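Local coordinates for viral structural protein 4 (Bombyx mori cytoplasmic polyhedrosis virus, PDB 6TZ0) that binds GTP through a P-loop-like nucleotide site and accompanies the viral RNA-dependent RNA polymerase, probably as a cofactor in transcription of the double-stranded RNA genome, at residues Val351-Gly356 against Val505-Ile510; Gly358-Leu363 against Ile486-Phe491; Met1-Pro6 against Ser166-Tyr171; Leu156-Asp161 against Thr179-Ile184; Ser211-Pro216 against Lys241-Gly246. One frame throughout, in Å; residues are numbered along the deposited sequence.

Contact 1: residues Val351-Gly356 against Val505-Ile510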
# COMPACT_ATOMS: atom_id res chain seq x y z
N VAL B 351 -5.81 13.65 -26.54
CA VAL B 351 -4.77 13.42 -27.54
C VAL B 351 -3.77 14.57 -27.46
O VAL B 351 -4.12 15.72 -27.76
CB VAL B 351 -5.35 13.31 -28.95
CG1 VAL B 351 -4.23 13.14 -29.96
CG2 VAL B 351 -6.30 12.15 -29.03
N TYR B 352 -2.54 14.27 -27.06
CA TYR B 352 -1.47 15.25 -27.06
C TYR B 352 -0.66 15.16 -28.34
O TYR B 352 -0.45 14.08 -28.88
CB TYR B 352 -0.54 15.07 -25.87
CG TYR B 352 -1.17 15.34 -24.54
CD1 TYR B 352 -1.47 16.63 -24.16
CD2 TYR B 352 -1.43 14.31 -23.65
CE1 TYR B 352 -2.04 16.89 -22.94
CE2 TYR B 352 -1.98 14.57 -22.42
CZ TYR B 352 -2.29 15.86 -22.08
OH TYR B 352 -2.85 16.14 -20.86
N ALA B 353 -0.18 16.31 -28.79
CA ALA B 353 0.63 16.38 -30.00
C ALA B 353 1.47 17.64 -29.94
O ALA B 353 1.15 18.59 -29.23
CB ALA B 353 -0.23 16.37 -31.26
N GLU B 354 2.56 17.63 -30.71
CA GLU B 354 3.36 18.83 -30.84
C GLU B 354 2.63 19.85 -31.70
O GLU B 354 1.87 19.51 -32.61
CB GLU B 354 4.73 18.53 -31.43
CG GLU B 354 5.69 17.82 -30.50
CD GLU B 354 7.06 17.63 -31.10
OE1 GLU B 354 7.24 17.95 -32.29
OE2 GLU B 354 7.97 17.16 -30.40
N LYS B 355 2.87 21.11 -31.39
CA LYS B 355 2.24 22.23 -32.07
C LYS B 355 2.83 22.35 -33.46
O LYS B 355 3.94 22.85 -33.64
CB LYS B 355 2.46 23.50 -31.25
CG LYS B 355 1.72 24.70 -31.74
CD LYS B 355 1.88 25.83 -30.77
CE LYS B 355 1.20 27.06 -31.31
NZ LYS B 355 -0.26 26.82 -31.45
N GLY B 356 2.10 21.87 -34.46
CA GLY B 356 2.58 21.89 -35.83
C GLY B 356 2.44 20.56 -36.52
O GLY B 356 2.89 20.39 -37.66
N VAL B 505 -3.33 9.49 -25.03
CA VAL B 505 -2.30 9.05 -25.96
C VAL B 505 -1.52 10.27 -26.42
O VAL B 505 -1.91 11.41 -26.20
CB VAL B 505 -2.88 8.30 -27.17
CG1 VAL B 505 -3.59 7.06 -26.72
CG2 VAL B 505 -3.82 9.20 -27.95
N LEU B 506 -0.40 10.01 -27.10
CA LEU B 506 0.38 11.05 -27.73
C LEU B 506 0.47 10.75 -29.21
O LEU B 506 0.76 9.62 -29.60
CB LEU B 506 1.77 11.16 -27.09
CG LEU B 506 2.60 12.42 -27.33
CD1 LEU B 506 3.41 12.70 -26.10
CD2 LEU B 506 3.53 12.27 -28.50
N LEU B 507 0.23 11.77 -30.03
CA LEU B 507 0.17 11.63 -31.47
C LEU B 507 1.46 12.11 -32.12
O LEU B 507 1.99 13.17 -31.78
CB LEU B 507 -1.03 12.41 -32.01
CG LEU B 507 -1.39 12.55 -33.49
CD1 LEU B 507 -2.87 12.57 -33.66
CD2 LEU B 507 -0.88 13.87 -33.96
N ARG B 508 1.97 11.32 -33.07
CA ARG B 508 3.07 11.73 -33.93
C ARG B 508 2.61 11.63 -35.38
O ARG B 508 1.87 10.71 -35.74
CB ARG B 508 4.31 10.86 -33.74
CG ARG B 508 4.90 10.85 -32.35
CD ARG B 508 5.53 12.16 -31.97
NE ARG B 508 6.15 12.08 -30.65
CZ ARG B 508 7.43 11.84 -30.44
NH1 ARG B 508 8.24 11.69 -31.47
NH2 ARG B 508 7.91 11.77 -29.21
N THR B 509 3.05 12.57 -36.21
CA THR B 509 2.72 12.58 -37.63
C THR B 509 3.99 12.68 -38.46
O THR B 509 5.11 12.66 -37.94
CB THR B 509 1.78 13.73 -38.00
OG1 THR B 509 2.37 14.97 -37.61
CG2 THR B 509 0.44 13.57 -37.34
N ILE B 510 3.81 12.79 -39.77
CA ILE B 510 4.92 13.05 -40.68
C ILE B 510 5.11 14.55 -40.84
O ILE B 510 4.94 15.12 -41.93
CB ILE B 510 4.65 12.36 -42.03
CG1 ILE B 510 3.21 12.63 -42.50
CG2 ILE B 510 4.82 10.87 -41.91
CD1 ILE B 510 3.10 12.65 -43.95
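Tyr352 and Leu506 face each other in a parallel pairing of strands, and the backbone of Tyr352 supplies both hydrogen bonds. Its N donates to Val505 O at 3.1 Å in an almost perfectly straight bond, and its O accepts from Leu507 N at 2.7 Å; the carbonyl also lies 3.3 Å from Leu506 CA in a CA-H...O contact. Side chains then fill one face of the sheet with branched and small apolar groups. Val351 and Val505 stand side by side, CG2 to CG2 at 4.0 Å, while CG1 of Val351, turned anti to its own nitrogen (chi1 177°), reaches CB of Leu507 at 3.9 Å. Ala353 is short enough for Leu507 to lay its CD2 methyl 3.7 Å from the alanine CB. Beta-branched valines suit the extended backbone here, and leucine is long enough to touch both Val351 and Ala353. On the other face lie Tyr352 and Leu506. Further out, Glu354 OE1 is hydrogen-bonded to Thr513, and the Thr509 hydroxyl to the carbonyl of Ala357. Past Ala353 the chain enters the GTP-binding loop with Lys355 and Gly356, the glycine taking a positive phi that a side chain would hinder. In the five-stranded parallel sheet, strand 347-353 is central, between 484-489 and 504-507; strand 543-545 borders 504-507 on its far side, and helix 359-374 covers the face of Val351, Ala353 and Leu507.

Contact 2: residues Gly358-Leu363 against Ile486-Phe491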
# COMPACT_ATOMS: atom_id res chain seq x y z
N GLY B 358 -0.38 18.97 -37.39
CA GLY B 358 -1.55 18.79 -38.23
C GLY B 358 -2.52 17.82 -37.61
O GLY B 358 -3.06 16.94 -38.30
N LYS B 359 -2.77 17.96 -36.32
CA LYS B 359 -3.56 16.99 -35.58
C LYS B 359 -5.06 17.26 -35.63
O LYS B 359 -5.84 16.31 -35.47
CB LYS B 359 -3.10 16.92 -34.11
CG LYS B 359 -3.40 18.11 -33.20
CD LYS B 359 -2.35 19.21 -33.30
CE LYS B 359 -2.47 20.20 -32.16
NZ LYS B 359 -1.53 21.33 -32.31
N THR B 360 -5.48 18.50 -35.88
CA THR B 360 -6.91 18.77 -36.01
C THR B 360 -7.46 18.19 -37.30
O THR B 360 -8.59 17.67 -37.31
CB THR B 360 -7.17 20.27 -35.96
OG1 THR B 360 -6.50 20.91 -37.05
CG2 THR B 360 -6.67 20.85 -34.66
N SER B 361 -6.67 18.23 -38.37
CA SER B 361 -7.11 17.70 -39.65
C SER B 361 -7.29 16.19 -39.60
O SER B 361 -8.19 15.64 -40.25
CB SER B 361 -6.10 18.08 -40.74
OG SER B 361 -6.47 17.53 -41.98
N PHE B 362 -6.46 15.49 -38.83
CA PHE B 362 -6.69 14.06 -38.67
C PHE B 362 -7.84 13.78 -37.71
O PHE B 362 -8.67 12.91 -37.98
CB PHE B 362 -5.44 13.34 -38.19
CG PHE B 362 -5.68 11.90 -37.85
CD1 PHE B 362 -5.95 10.97 -38.83
CD2 PHE B 362 -5.66 11.47 -36.53
CE1 PHE B 362 -6.20 9.66 -38.51
CE2 PHE B 362 -5.91 10.16 -36.21
CZ PHE B 362 -6.18 9.26 -37.20
N LEU B 363 -7.88 14.48 -36.57
CA LEU B 363 -8.86 14.12 -35.55
C LEU B 363 -10.28 14.51 -35.93
O LEU B 363 -11.22 13.91 -35.40
CB LEU B 363 -8.45 14.73 -34.21
CG LEU B 363 -7.27 14.02 -33.55
CD1 LEU B 363 -6.76 14.79 -32.36
CD2 LEU B 363 -7.68 12.63 -33.14
N ILE B 486 -13.56 14.31 -27.87
CA ILE B 486 -12.16 14.17 -28.21
C ILE B 486 -11.52 15.53 -28.00
O ILE B 486 -11.84 16.49 -28.71
CB ILE B 486 -11.95 13.68 -29.65
CG1 ILE B 486 -12.48 12.26 -29.80
CG2 ILE B 486 -10.49 13.74 -30.02
CD1 ILE B 486 -12.55 11.82 -31.22
N VAL B 487 -10.65 15.62 -27.00
CA VAL B 487 -10.06 16.89 -26.58
C VAL B 487 -8.57 16.84 -26.86
O VAL B 487 -7.91 15.84 -26.56
CB VAL B 487 -10.34 17.15 -25.09
CG1 VAL B 487 -9.72 18.46 -24.65
CG2 VAL B 487 -11.83 17.15 -24.82
N GLU B 488 -8.04 17.90 -27.46
CA GLU B 488 -6.63 18.02 -27.75
C GLU B 488 -5.94 18.87 -26.68
O GLU B 488 -6.54 19.75 -26.07
CB GLU B 488 -6.42 18.65 -29.12
CG GLU B 488 -7.05 17.90 -30.26
CD GLU B 488 -6.89 18.63 -31.57
OE1 GLU B 488 -6.34 19.74 -31.56
OE2 GLU B 488 -7.34 18.10 -32.60
N GLY B 489 -4.66 18.59 -26.46
CA GLY B 489 -3.88 19.32 -25.49
C GLY B 489 -2.49 19.62 -26.01
O GLY B 489 -2.06 19.06 -27.01
N HIS B 490 -1.80 20.52 -25.31
CA HIS B 490 -0.45 20.87 -25.71
C HIS B 490 0.64 20.28 -24.83
O HIS B 490 1.76 20.10 -25.33
CB HIS B 490 -0.25 22.39 -25.74
CG HIS B 490 -0.90 23.07 -26.90
ND1 HIS B 490 -2.02 23.85 -26.77
CD2 HIS B 490 -0.62 23.04 -28.22
CE1 HIS B 490 -2.37 24.33 -27.95
NE2 HIS B 490 -1.54 23.83 -28.85
N PHE B 491 0.37 19.98 -23.57
CA PHE B 491 1.43 19.53 -22.68
C PHE B 491 0.85 18.75 -21.51
O PHE B 491 -0.33 18.88 -21.18
CB PHE B 491 2.30 20.70 -22.19
CG PHE B 491 1.53 21.83 -21.56
CD1 PHE B 491 1.06 22.88 -22.33
CD2 PHE B 491 1.33 21.87 -20.19
CE1 PHE B 491 0.37 23.92 -21.76
CE2 PHE B 491 0.64 22.92 -19.62
CZ PHE B 491 0.17 23.94 -20.41
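Glu488 points its carboxylate at the first turn of helix 359-374, against Lys359, Thr360 and Leu363. The helix follows a loop that matches a P-loop (Walker A) pattern, rising from strand 347-353, while Glu488 comes from the neighbouring strand; Gly358, Lys359, Thr360 and Ser361 belong to the GTP sites. The dense part of the contact surrounds the glutamate. Thr360 crosses it at about a right angle and brings its CG2 methyl to 3.3 Å from Glu488 OE1; Leu363 comes from the opposite direction, its CD1 3.4 Å from Glu488 OE2. Neither is a hydrogen bond: the carboxylate is lined here by methyl groups, and OE2 finds its polar partner in His380 on strand 378-381. That bond, from the neighbouring strand, would help to orient the carboxylate. Two residues earlier in the strand Leu363 CD2 rests on Ile486 CG2 at 4.3 Å, leucine and isoleucine providing the apolar layer between helix and sheet. The looser side begins at Lys359. A bend at chi2 (-85°) carries its chain past the glutamate, CG 3.7 Å from Glu488 OE1, so that the aliphatic part does the touching. Its NZ stays 5.1 Å from that same OE1, too far for a salt bridge, though some electrostatic attraction is likely. His490, whose ring stacks with Tyr534, borders this partly exposed end: its NE2 lies 4.3 Å from Lys359 NZ.

Contact 3: residues Met1-Pro6 against Ser166-Tyr171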
# COMPACT_ATOMS: atom_id res chain seq x y z
N MET B 1 15.78 -24.56 -36.10
CA MET B 1 14.45 -24.52 -35.50
C MET B 1 13.95 -23.11 -35.21
O MET B 1 14.47 -22.42 -34.34
CB MET B 1 14.44 -25.33 -34.21
CG MET B 1 13.08 -25.35 -33.55
SD MET B 1 12.98 -26.39 -32.10
CE MET B 1 11.32 -26.04 -31.55
N PHE B 2 12.93 -22.69 -35.94
CA PHE B 2 12.35 -21.37 -35.77
C PHE B 2 11.35 -21.36 -34.62
O PHE B 2 10.87 -22.40 -34.18
CB PHE B 2 11.66 -20.94 -37.06
CG PHE B 2 12.60 -20.67 -38.18
CD1 PHE B 2 13.14 -19.42 -38.36
CD2 PHE B 2 12.97 -21.68 -39.04
CE1 PHE B 2 14.01 -19.17 -39.39
CE2 PHE B 2 13.84 -21.44 -40.07
CZ PHE B 2 14.36 -20.19 -40.24
N ALA B 3 11.04 -20.16 -34.14
CA ALA B 3 10.02 -20.02 -33.11
C ALA B 3 8.64 -20.34 -33.65
O ALA B 3 7.79 -20.86 -32.92
CB ALA B 3 10.05 -18.61 -32.52
N ILE B 4 8.40 -20.04 -34.92
CA ILE B 4 7.15 -20.35 -35.59
C ILE B 4 7.48 -21.30 -36.73
O ILE B 4 8.39 -21.03 -37.52
CB ILE B 4 6.46 -19.07 -36.11
CG1 ILE B 4 6.15 -18.15 -34.93
CG2 ILE B 4 5.19 -19.41 -36.85
CD1 ILE B 4 5.82 -16.76 -35.33
N ASP B 5 6.76 -22.41 -36.80
CA ASP B 5 7.05 -23.48 -37.74
C ASP B 5 6.76 -23.03 -39.17
O ASP B 5 5.62 -22.65 -39.47
CB ASP B 5 6.18 -24.68 -37.37
CG ASP B 5 6.64 -25.96 -38.02
OD1 ASP B 5 7.64 -25.95 -38.77
OD2 ASP B 5 6.00 -27.00 -37.77
N PRO B 6 7.75 -23.03 -40.07
CA PRO B 6 7.47 -22.60 -41.45
C PRO B 6 6.66 -23.61 -42.25
O PRO B 6 6.02 -23.21 -43.22
CB PRO B 6 8.87 -22.42 -42.05
CG PRO B 6 9.77 -22.29 -40.90
CD PRO B 6 9.19 -23.18 -39.85
N SER B 166 4.61 -11.53 -31.41
CA SER B 166 3.27 -11.74 -30.87
C SER B 166 2.72 -13.11 -31.23
O SER B 166 1.83 -13.61 -30.53
CB SER B 166 2.32 -10.67 -31.38
OG SER B 166 2.11 -10.80 -32.77
N LEU B 167 3.22 -13.73 -32.29
CA LEU B 167 2.72 -15.00 -32.78
C LEU B 167 3.54 -16.19 -32.31
O LEU B 167 3.24 -17.31 -32.71
CB LEU B 167 2.67 -14.98 -34.30
CG LEU B 167 1.68 -13.95 -34.85
CD1 LEU B 167 1.81 -13.83 -36.34
CD2 LEU B 167 0.27 -14.35 -34.47
N ILE B 168 4.55 -15.97 -31.49
CA ILE B 168 5.33 -17.09 -30.96
C ILE B 168 4.49 -17.84 -29.93
O ILE B 168 3.81 -17.20 -29.11
CB ILE B 168 6.64 -16.58 -30.34
CG1 ILE B 168 7.54 -15.98 -31.43
CG2 ILE B 168 7.39 -17.68 -29.63
CD1 ILE B 168 8.77 -15.28 -30.89
N PRO B 169 4.45 -19.17 -29.97
CA PRO B 169 3.70 -19.94 -28.97
C PRO B 169 4.26 -19.77 -27.57
O PRO B 169 5.37 -19.28 -27.36
CB PRO B 169 3.85 -21.38 -29.46
CG PRO B 169 4.11 -21.26 -30.89
CD PRO B 169 4.91 -20.03 -31.07
N ASN B 170 3.47 -20.22 -26.60
CA ASN B 170 3.83 -20.01 -25.20
C ASN B 170 5.00 -20.89 -24.78
O ASN B 170 5.88 -20.43 -24.04
CB ASN B 170 2.62 -20.28 -24.30
CG ASN B 170 1.58 -19.19 -24.39
OD1 ASN B 170 1.91 -18.01 -24.44
ND2 ASN B 170 0.32 -19.58 -24.40
N TYR B 171 5.03 -22.14 -25.24
CA TYR B 171 6.10 -23.05 -24.84
C TYR B 171 7.45 -22.64 -25.43
O TYR B 171 8.49 -22.83 -24.78
CB TYR B 171 5.73 -24.49 -25.21
CG TYR B 171 5.31 -24.72 -26.65
CD1 TYR B 171 6.25 -24.97 -27.65
CD2 TYR B 171 3.97 -24.69 -27.01
CE1 TYR B 171 5.86 -25.17 -28.95
CE2 TYR B 171 3.58 -24.89 -28.31
CZ TYR B 171 4.53 -25.13 -29.28
OH TYR B 171 4.14 -25.33 -30.58
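Ala3 and Ile168 are the nearest pair of CA atoms, 5.9 Å apart, where an irregular amino-terminal segment meets the loop that leads into helix 170-176, without any hydrogen bond between them. The amino-terminal segment turns at Ala3, whose phi and psi are helix-like, and is extended at Ile4 and Asp5; the other segment runs from Leu167 into Pro169, the N-cap residue of helix 170-176. Pro169 has a restricted phi, which stiffens the entry to the helix, and its ring carbon CD sits 3.5 Å from Ala3 O. The side chains pack around this crossing. Ala3 points its single methyl into the branches of Ile168, CB lying 3.8 Å from CG1 with CD1 and CG2 almost as near, a place where a small residue lets the backbones come close. Ile4 uses the tip of its longer branch. With CG1 turned anti to the carbonyl carbon (chi1 -60°) and CD1 extended beyond it, that methyl comes 3.8 Å from Leu167 CB, and it also touches Leu167 O and Ile168 CG1. The side chains of Ile4 and Leu167 cross at a slant, and Leu167 is on the exposed margin. Around this packing, Ile4 and Leu167 both touch Leu12 of helix 10-15, Ala3 also rests on Ile172 of helix 170-176, and its backbone is hydrogen-bonded to Ile157 of strand 157-159.

Contact 4: residues Leu156-Asp161 against Thr179-Ile184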
# COMPACT_ATOMS: atom_id res chain seq x y z
N LEU B 156 17.40 -22.08 -31.53
CA LEU B 156 16.10 -21.43 -31.58
C LEU B 156 16.23 -20.08 -32.27
O LEU B 156 17.10 -19.28 -31.91
CB LEU B 156 15.54 -21.29 -30.17
CG LEU B 156 14.07 -20.98 -29.94
CD1 LEU B 156 13.63 -21.68 -28.68
CD2 LEU B 156 13.85 -19.50 -29.77
N ILE B 157 15.37 -19.82 -33.25
CA ILE B 157 15.54 -18.70 -34.16
C ILE B 157 14.32 -17.78 -34.07
O ILE B 157 13.19 -18.23 -34.26
CB ILE B 157 15.74 -19.19 -35.60
CG1 ILE B 157 16.99 -20.06 -35.69
CG2 ILE B 157 15.90 -18.03 -36.52
CD1 ILE B 157 17.10 -20.81 -36.96
N ILE B 158 14.57 -16.50 -33.81
CA ILE B 158 13.52 -15.50 -33.63
C ILE B 158 13.79 -14.35 -34.59
O ILE B 158 14.94 -13.93 -34.76
CB ILE B 158 13.49 -14.98 -32.18
CG1 ILE B 158 13.38 -16.12 -31.18
CG2 ILE B 158 12.28 -14.12 -31.93
CD1 ILE B 158 13.62 -15.68 -29.77
N PHE B 159 12.74 -13.83 -35.22
CA PHE B 159 12.85 -12.57 -35.94
C PHE B 159 12.72 -11.41 -34.95
O PHE B 159 12.07 -11.53 -33.92
CB PHE B 159 11.78 -12.43 -37.02
CG PHE B 159 11.95 -13.34 -38.20
CD1 PHE B 159 13.09 -14.09 -38.37
CD2 PHE B 159 10.98 -13.39 -39.18
CE1 PHE B 159 13.24 -14.91 -39.46
CE2 PHE B 159 11.13 -14.20 -40.28
CZ PHE B 159 12.26 -14.96 -40.42
N ASP B 160 13.29 -10.26 -35.30
CA ASP B 160 13.26 -9.10 -34.43
C ASP B 160 12.10 -8.16 -34.77
O ASP B 160 12.20 -6.94 -34.63
CB ASP B 160 14.60 -8.36 -34.48
CG ASP B 160 14.85 -7.50 -33.26
OD1 ASP B 160 14.00 -7.50 -32.34
OD2 ASP B 160 15.89 -6.82 -33.22
N ASP B 161 11.00 -8.73 -35.26
CA ASP B 161 9.77 -8.01 -35.58
C ASP B 161 8.78 -8.20 -34.43
O ASP B 161 8.82 -9.20 -33.72
CB ASP B 161 9.18 -8.55 -36.88
CG ASP B 161 8.12 -7.66 -37.47
OD1 ASP B 161 7.83 -6.59 -36.90
OD2 ASP B 161 7.55 -8.04 -38.50
N THR B 179 17.99 -20.43 -23.06
CA THR B 179 18.59 -20.66 -24.36
C THR B 179 19.21 -19.34 -24.79
O THR B 179 18.70 -18.27 -24.44
CB THR B 179 17.53 -21.14 -25.37
OG1 THR B 179 16.93 -22.35 -24.89
CG2 THR B 179 18.11 -21.44 -26.73
N GLN B 180 20.34 -19.41 -25.49
CA GLN B 180 20.79 -18.27 -26.27
C GLN B 180 20.17 -18.36 -27.66
O GLN B 180 20.60 -19.19 -28.47
CB GLN B 180 22.31 -18.23 -26.39
CG GLN B 180 23.05 -17.99 -25.09
CD GLN B 180 22.68 -16.68 -24.44
OE1 GLN B 180 22.16 -16.65 -23.33
NE2 GLN B 180 22.93 -15.59 -25.15
N PRO B 181 19.15 -17.57 -27.98
CA PRO B 181 18.50 -17.68 -29.28
C PRO B 181 19.32 -16.96 -30.34
O PRO B 181 20.23 -16.18 -30.05
CB PRO B 181 17.16 -16.99 -29.06
CG PRO B 181 17.47 -15.96 -28.07
CD PRO B 181 18.52 -16.53 -27.16
N HIS B 182 18.96 -17.22 -31.59
CA HIS B 182 19.59 -16.55 -32.72
C HIS B 182 18.62 -15.52 -33.26
O HIS B 182 17.61 -15.86 -33.88
CB HIS B 182 19.97 -17.56 -33.80
CG HIS B 182 20.75 -16.97 -34.92
ND1 HIS B 182 20.16 -16.40 -36.03
CD2 HIS B 182 22.09 -16.83 -35.10
CE1 HIS B 182 21.10 -15.95 -36.84
NE2 HIS B 182 22.28 -16.20 -36.30
N ILE B 183 18.91 -14.25 -33.02
CA ILE B 183 18.00 -13.16 -33.31
C ILE B 183 18.37 -12.54 -34.65
O ILE B 183 19.52 -12.13 -34.85
CB ILE B 183 18.02 -12.11 -32.18
CG1 ILE B 183 17.64 -12.79 -30.87
CG2 ILE B 183 17.08 -10.98 -32.49
CD1 ILE B 183 17.96 -11.99 -29.67
N ILE B 184 17.41 -12.48 -35.56
CA ILE B 184 17.64 -11.98 -36.91
C ILE B 184 17.11 -10.55 -36.98
O ILE B 184 15.92 -10.33 -36.73
CB ILE B 184 16.94 -12.86 -37.96
CG1 ILE B 184 17.47 -14.28 -37.88
CG2 ILE B 184 17.14 -12.30 -39.34
CD1 ILE B 184 16.73 -15.23 -38.77
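Phe159 presents a ring edge to Ile184, whose CD1 methyl lies near the ring plane at 3.6 Å from CE1. The two side chains run alongside each other in the same direction. Other aromatic rings, Tyr16 and Tyr164, meet the phenyl group at inclined angles, and the imidazole of His182 makes an edge-to-face contact with Tyr197. The same Ile184 methyl lies 3.7 Å from Ile157 CG2, and is thus shared between two neighbours of the sheet face that carries Ile157, Phe159, His182 and Ile184. On the other face of the sheet, Ile158 extends its long branch so that CD1 touches Pro181 CB at 3.8 Å. Such a run of beta-branched residues suits the extended backbone and fills both faces. The strands form a short parallel ladder. His182 N donates to Leu156 O at 2.8 Å, and Ile158 N returns a bond to His182 O; Ile184 N then reaches Ile158 O at 3.0 Å. Asp160 N closes the series on Ile184 O, a more bent bond, 132° at the hydrogen, just past the end of the strand and before Asp161, the N-cap of helix 162-166. Helices 162-166 and 170-176 link the two strands in a beta-alpha-beta unit. Helix 170-176 packs on Leu156 and Ile158, helix 196-201 covers the face of Phe159 and Ile184, and Ile183 touches Tyr583 of the polymerase chain.

Contact 5: residues Ser211-Pro216 against Lys241-Gly246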
# COMPACT_ATOMS: atom_id res chain seq x y z
N SER B 211 17.11 -0.84 -64.57
CA SER B 211 18.40 -1.07 -65.20
C SER B 211 18.82 -2.53 -65.17
O SER B 211 19.59 -2.96 -66.04
CB SER B 211 19.48 -0.23 -64.50
OG SER B 211 19.68 -0.69 -63.18
N ASN B 212 18.34 -3.29 -64.20
CA ASN B 212 18.69 -4.69 -64.02
C ASN B 212 17.98 -5.59 -65.02
O ASN B 212 18.44 -6.71 -65.25
CB ASN B 212 18.30 -5.10 -62.60
CG ASN B 212 19.00 -6.36 -62.13
OD1 ASN B 212 19.88 -6.89 -62.80
ND2 ASN B 212 18.59 -6.84 -60.97
N LEU B 213 16.91 -5.11 -65.62
CA LEU B 213 15.89 -5.96 -66.23
C LEU B 213 16.37 -6.65 -67.50
O LEU B 213 16.73 -5.99 -68.48
CB LEU B 213 14.64 -5.13 -66.49
CG LEU B 213 13.52 -5.72 -67.32
CD1 LEU B 213 12.23 -5.46 -66.66
CD2 LEU B 213 13.54 -4.94 -68.59
N ALA B 214 16.34 -7.98 -67.47
CA ALA B 214 16.64 -8.82 -68.62
C ALA B 214 15.98 -10.17 -68.39
O ALA B 214 15.30 -10.39 -67.39
CB ALA B 214 18.14 -8.96 -68.84
N ALA B 215 16.17 -11.07 -69.35
CA ALA B 215 15.70 -12.44 -69.23
C ALA B 215 16.47 -13.16 -68.12
O ALA B 215 17.62 -12.81 -67.84
CB ALA B 215 15.90 -13.17 -70.56
N PRO B 216 15.86 -14.15 -67.46
CA PRO B 216 16.55 -14.81 -66.34
C PRO B 216 17.71 -15.70 -66.75
O PRO B 216 18.47 -16.12 -65.88
CB PRO B 216 15.44 -15.63 -65.68
CG PRO B 216 14.50 -15.89 -66.75
CD PRO B 216 14.50 -14.68 -67.61
N LYS B 241 5.27 -12.65 -68.78
CA LYS B 241 5.10 -13.21 -70.12
C LYS B 241 6.05 -12.62 -71.15
O LYS B 241 6.22 -13.22 -72.22
CB LYS B 241 3.66 -13.01 -70.62
CG LYS B 241 3.33 -11.58 -71.01
CD LYS B 241 1.91 -11.44 -71.51
CE LYS B 241 1.76 -12.03 -72.90
NZ LYS B 241 2.54 -11.25 -73.91
N LEU B 242 6.67 -11.48 -70.87
CA LEU B 242 7.46 -10.78 -71.87
C LEU B 242 8.95 -10.98 -71.69
O LEU B 242 9.70 -10.88 -72.66
CB LEU B 242 7.12 -9.28 -71.82
CG LEU B 242 7.62 -8.36 -72.93
CD1 LEU B 242 7.01 -8.78 -74.24
CD2 LEU B 242 7.29 -6.92 -72.62
N TYR B 243 9.39 -11.30 -70.48
CA TYR B 243 10.80 -11.54 -70.21
C TYR B 243 11.07 -12.96 -69.74
O TYR B 243 12.20 -13.26 -69.37
CB TYR B 243 11.30 -10.54 -69.17
CG TYR B 243 11.29 -9.12 -69.68
CD1 TYR B 243 12.32 -8.64 -70.47
CD2 TYR B 243 10.22 -8.28 -69.41
CE1 TYR B 243 12.30 -7.36 -70.95
CE2 TYR B 243 10.19 -6.99 -69.89
CZ TYR B 243 11.24 -6.54 -70.66
OH TYR B 243 11.22 -5.25 -71.14
N GLY B 244 10.07 -13.84 -69.76
CA GLY B 244 10.32 -15.24 -69.47
C GLY B 244 10.43 -15.59 -68.00
O GLY B 244 11.21 -16.47 -67.64
N TYR B 245 9.67 -14.92 -67.15
CA TYR B 245 9.66 -15.20 -65.72
C TYR B 245 8.41 -15.97 -65.32
O TYR B 245 7.83 -15.76 -64.25
CB TYR B 245 9.77 -13.90 -64.93
CG TYR B 245 11.15 -13.29 -64.96
CD1 TYR B 245 12.10 -13.65 -64.02
CD2 TYR B 245 11.51 -12.38 -65.94
CE1 TYR B 245 13.36 -13.12 -64.04
CE2 TYR B 245 12.77 -11.84 -65.97
CZ TYR B 245 13.69 -12.21 -65.01
OH TYR B 245 14.95 -11.67 -65.04
N GLY B 246 7.98 -16.90 -66.18
CA GLY B 246 6.72 -17.58 -65.97
C GLY B 246 6.75 -18.62 -64.86
O GLY B 246 5.78 -18.76 -64.12
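Tyr243, the first residue beyond helix 236-242, lays one face of its ring against Leu213. The leucine comes at about a right angle, CG 4.2 Å from the ring centroid in a CH-pi contact, and CD2 is 3.5 Å from the Tyr243 hydroxyl oxygen, itself hydrogen-bonded to Arg234. Tyr243 O lies 3.2 Å from Pro216 CD. Gly244 follows with positive phi, a conformation that favours glycine, and its O lies 3.5 Å from Pro216 CG. The pairing is one of loop against helix end: the segment 211-216, between strands 204-208 and 226-230, drapes over the exit of helix 236-242. Tyr245 then reaches back with CG anti to the carbonyl carbon (chi1 -74°). One face of its ring takes Pro216 CD, 3.9 Å from the centroid, the compact, puckered proline ring offering C-H groups to the flat aromatic. Its hydroxyl donates to Ala214 O at 2.7 Å, the acceptor standing at the ring edge and the donor tilted 28° from the carbonyl plane.

Contacts 1 and 2 are two sides of one nucleotide-binding unit, their centres 7 Å apart. Strand 347-353 joins them, with Val351 N 3.0 Å from Val487 O and Val351 O 3.2 Å from Gly489 N, probable hydrogen bonds. GTP-binding residues lie in both, Lys355 and Gly356 in contact 1 and Gly358 to Ser361 in contact 2. Contacts 3 and 4, centred 10 Å apart, form a second unit: the amino-terminal segment is tied to strand 157-159 by a probable hydrogen bond, Ala3 N to Ile157 O at 2.9 Å. That unit is remote from the GTP site, its centres 34 to 39 Å from those of contacts 1 and 2. Contact 5 is peripheral, about 36 Å from contact 4 between centres.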